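Local coordinates for protein phosphoribosylaminoimidazole-succinocarboxamide synthase (Pyrococcus horikoshii, PDB 4O82) that catalyses the ATP-dependent joining of L-aspartate to carboxyaminoimidazole ribonucleotide, giving SAICAR in the de novo purine pathway to IMP, at residues Glu151-Val156 with Phe174-Gly179. Numbering follows the deposited sequence. Where two conformers were deposited one is given.
Sequences EIALKV and FKLEFG. With AMP (adenosine monophosphate), chain I; ADP (adenosine-5'-diphosphate), chain J.
Helix 143-165 lies against one face of the central antiparallel sheet of SAICAR synthetase, and here I152, A153 and V156 meet F174, L176 and F178 of strand 169-180. The axes of segments 151-156 and 174-176 run at 138°, with a closest approach of 10.4 Å. No hydrogen bond crosses between helix and strand; the side chains that meet are all apolar. At the F178 end, in the I152 conformer described, one of two modelled, CG2 is anti to the backbone N, which turns that branch to the ring's edge, near its plane, 3.7 Å from F178 CE1. The small A153 probably helps the strand come close: its CA sits 4.0 Å from L176 CD1. The same L176 methyl also meets V156 CG1, the two side chains lying alongside, head to tail. V156 CG1 stands 3.9 Å from F174 CE1, at a slant to the ring. Within the strand, L176 CD2 lies in plane at the edge of the F174 ring. I186 and L188 of strand 186-188 and I149 also touch F178.

K175 and E177 point to the other side of the strand, into the nucleotide sites. K175 lays CB 3.5 Å from N9 of AMP and runs its bent chain along the adenine to a salt bridge, NZ approaching E177 OE2 at 2.6 Å from the anti side, 34° out of the carboxylate plane. D190 also bridges K175, and K122 bridges E177. E177 OE1 takes a 2.7 Å hydrogen bond from O2' of ADP. A methionine in place of K175 would probably cost D190 this salt bridge and leave E177 relying on K122. Helix 143-165 thus packs on the antiparallel sheet of the SAICAR synthetase fold, with the AMP and ADP sites on the strand's other side.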
# COMPACT_ATOMS: atom_id res chain seq x y z
N GLU A 151 6.33 -6.34 -12.50
CA GLU A 151 6.72 -5.27 -11.58
C GLU A 151 5.74 -4.09 -11.70
O GLU A 151 5.25 -3.60 -10.68
CB GLU A 151 8.17 -4.82 -11.83
CG GLU A 151 8.64 -3.58 -11.08
CD GLU A 151 10.10 -3.22 -11.37
OE1 GLU A 151 10.70 -2.43 -10.60
OE2 GLU A 151 10.66 -3.71 -12.37
N ILE A 152 5.44 -3.68 -12.94
CA ILE A 152 4.45 -2.63 -13.17
C ILE A 152 3.09 -3.04 -12.58
O ILE A 152 2.44 -2.24 -11.88
CB ILE A 152 4.33 -2.26 -14.68
CG1 ILE A 152 5.70 -1.89 -15.26
CG2 ILE A 152 3.41 -1.06 -14.87
CD1 ILE A 152 5.64 -1.43 -16.69
N ALA A 153 2.67 -4.28 -12.84
CA ALA A 153 1.35 -4.75 -12.41
C ALA A 153 1.21 -4.70 -10.89
O ALA A 153 0.16 -4.32 -10.38
CB ALA A 153 1.04 -6.14 -12.95
N LEU A 154 2.29 -5.07 -10.19
CA LEU A 154 2.31 -5.06 -8.75
C LEU A 154 2.28 -3.65 -8.18
O LEU A 154 1.64 -3.40 -7.15
CB LEU A 154 3.52 -5.86 -8.20
CG LEU A 154 3.35 -7.39 -8.20
CD1 LEU A 154 4.69 -8.12 -8.00
CD2 LEU A 154 2.36 -7.83 -7.12
N LYS A 155 2.98 -2.74 -8.84
CA LYS A 155 2.97 -1.32 -8.48
C LYS A 155 1.58 -0.74 -8.64
O LYS A 155 1.08 -0.10 -7.74
CB LYS A 155 3.90 -0.53 -9.38
CG LYS A 155 5.30 -0.40 -8.87
CD LYS A 155 6.00 0.74 -9.60
N VAL A 156 0.97 -1.01 -9.79
CA VAL A 156 -0.40 -0.60 -10.07
C VAL A 156 -1.36 -1.14 -9.03
O VAL A 156 -2.20 -0.41 -8.53
CB VAL A 156 -0.86 -1.03 -11.48
CG1 VAL A 156 -2.37 -0.99 -11.56
CG2 VAL A 156 -0.23 -0.14 -12.54
N PHE A 174 -8.00 -8.03 -10.32
CA PHE A 174 -8.22 -7.25 -11.53
C PHE A 174 -7.32 -7.71 -12.68
O PHE A 174 -6.33 -8.39 -12.44
CB PHE A 174 -8.10 -5.74 -11.25
CG PHE A 174 -6.72 -5.28 -10.89
CD1 PHE A 174 -5.98 -4.53 -11.78
CD2 PHE A 174 -6.17 -5.58 -9.65
CE1 PHE A 174 -4.70 -4.09 -11.46
CE2 PHE A 174 -4.89 -5.16 -9.34
CZ PHE A 174 -4.15 -4.41 -10.24
N LYS A 175 -7.69 -7.35 -13.91
CA LYS A 175 -6.95 -7.75 -15.11
C LYS A 175 -6.38 -6.51 -15.79
O LYS A 175 -7.06 -5.53 -15.94
CB LYS A 175 -7.85 -8.50 -16.11
CG LYS A 175 -7.17 -8.77 -17.46
CD LYS A 175 -8.03 -8.57 -18.71
CE LYS A 175 -8.84 -7.28 -18.76
NZ LYS A 175 -8.77 -6.64 -20.09
N LEU A 176 -5.13 -6.59 -16.22
CA LEU A 176 -4.51 -5.50 -16.97
C LEU A 176 -4.00 -6.02 -18.29
O LEU A 176 -3.79 -7.23 -18.46
CB LEU A 176 -3.35 -4.88 -16.18
CG LEU A 176 -3.55 -4.27 -14.80
CD1 LEU A 176 -2.19 -4.01 -14.16
CD2 LEU A 176 -4.40 -2.99 -14.87
N GLU A 177 -3.82 -5.09 -19.22
CA GLU A 177 -3.21 -5.36 -20.49
C GLU A 177 -2.12 -4.30 -20.71
O GLU A 177 -2.22 -3.18 -20.19
CB GLU A 177 -4.26 -5.34 -21.61
CG GLU A 177 -5.45 -6.23 -21.29
CD GLU A 177 -6.36 -6.52 -22.47
OE1 GLU A 177 -6.06 -6.13 -23.63
OE2 GLU A 177 -7.40 -7.16 -22.24
N PHE A 178 -1.11 -4.71 -21.48
CA PHE A 178 0.10 -3.94 -21.73
C PHE A 178 0.49 -4.01 -23.20
O PHE A 178 0.17 -4.97 -23.90
CB PHE A 178 1.28 -4.49 -20.89
CG PHE A 178 1.15 -4.25 -19.41
CD1 PHE A 178 1.63 -3.07 -18.83
CD2 PHE A 178 0.57 -5.22 -18.57
CE1 PHE A 178 1.55 -2.86 -17.47
CE2 PHE A 178 0.47 -5.00 -17.19
CZ PHE A 178 0.96 -3.82 -16.65
N GLY A 179 1.19 -2.98 -23.65
CA GLY A 179 1.77 -2.94 -24.98
C GLY A 179 3.07 -2.14 -25.06
O GLY A 179 3.55 -1.55 -24.07
P AMP I . -11.21 -14.82 -12.77
O1P AMP I . -9.94 -15.42 -13.35
O2P AMP I . -11.53 -15.22 -11.35
O3P AMP I . -12.46 -14.91 -13.60
O5' AMP I . -10.90 -13.22 -12.88
C5' AMP I . -9.92 -12.46 -12.14
C4' AMP I . -10.07 -10.94 -12.37
O4' AMP I . -9.65 -10.60 -13.69
C3' AMP I . -11.48 -10.37 -12.26
O3' AMP I . -11.38 -9.05 -11.74
C2' AMP I . -11.99 -10.25 -13.67
O2' AMP I . -12.96 -9.20 -13.83
C1' AMP I . -10.70 -9.96 -14.42
N9 AMP I . -10.73 -10.53 -15.78
C8 AMP I . -10.24 -11.73 -16.15
N7 AMP I . -10.42 -11.93 -17.48
C5 AMP I . -11.05 -10.86 -17.98
C6 AMP I . -11.55 -10.43 -19.30
N6 AMP I . -11.41 -11.22 -20.40
N1 AMP I . -12.14 -9.20 -19.37
C2 AMP I . -12.29 -8.40 -18.31
N3 AMP I . -11.86 -8.74 -17.08
C4 AMP I . -11.24 -9.93 -16.86
PB ADP J . -12.16 -7.47 -26.84
O1B ADP J . -11.41 -7.97 -25.63
O2B ADP J . -13.24 -8.40 -27.36
O3B ADP J . -11.24 -6.87 -27.87
PA ADP J . -12.72 -4.70 -26.06
O1A ADP J . -14.02 -3.97 -26.31
O2A ADP J . -12.10 -4.65 -24.69
O3A ADP J . -13.12 -6.24 -26.38
O5' ADP J . -11.66 -4.23 -27.17
C5' ADP J . -10.44 -3.56 -26.87
C4' ADP J . -9.33 -4.18 -27.71
O4' ADP J . -8.32 -3.22 -28.06
C3' ADP J . -8.61 -5.26 -26.94
O3' ADP J . -8.19 -6.21 -27.92
C2' ADP J . -7.37 -4.58 -26.40
O2' ADP J . -6.28 -5.47 -26.22
C1' ADP J . -7.07 -3.59 -27.49
N9 ADP J . -6.41 -2.39 -26.94
C8 ADP J . -6.69 -1.79 -25.77
N7 ADP J . -5.90 -0.72 -25.60
C5 ADP J . -5.11 -0.62 -26.69
C6 ADP J . -4.03 0.28 -27.17
N6 ADP J . -3.63 1.33 -26.44
N1 ADP J . -3.45 0.01 -28.36
C2 ADP J . -3.83 -1.03 -29.13
N3 ADP J . -4.80 -1.89 -28.75
C4 ADP J . -5.45 -1.74 -27.56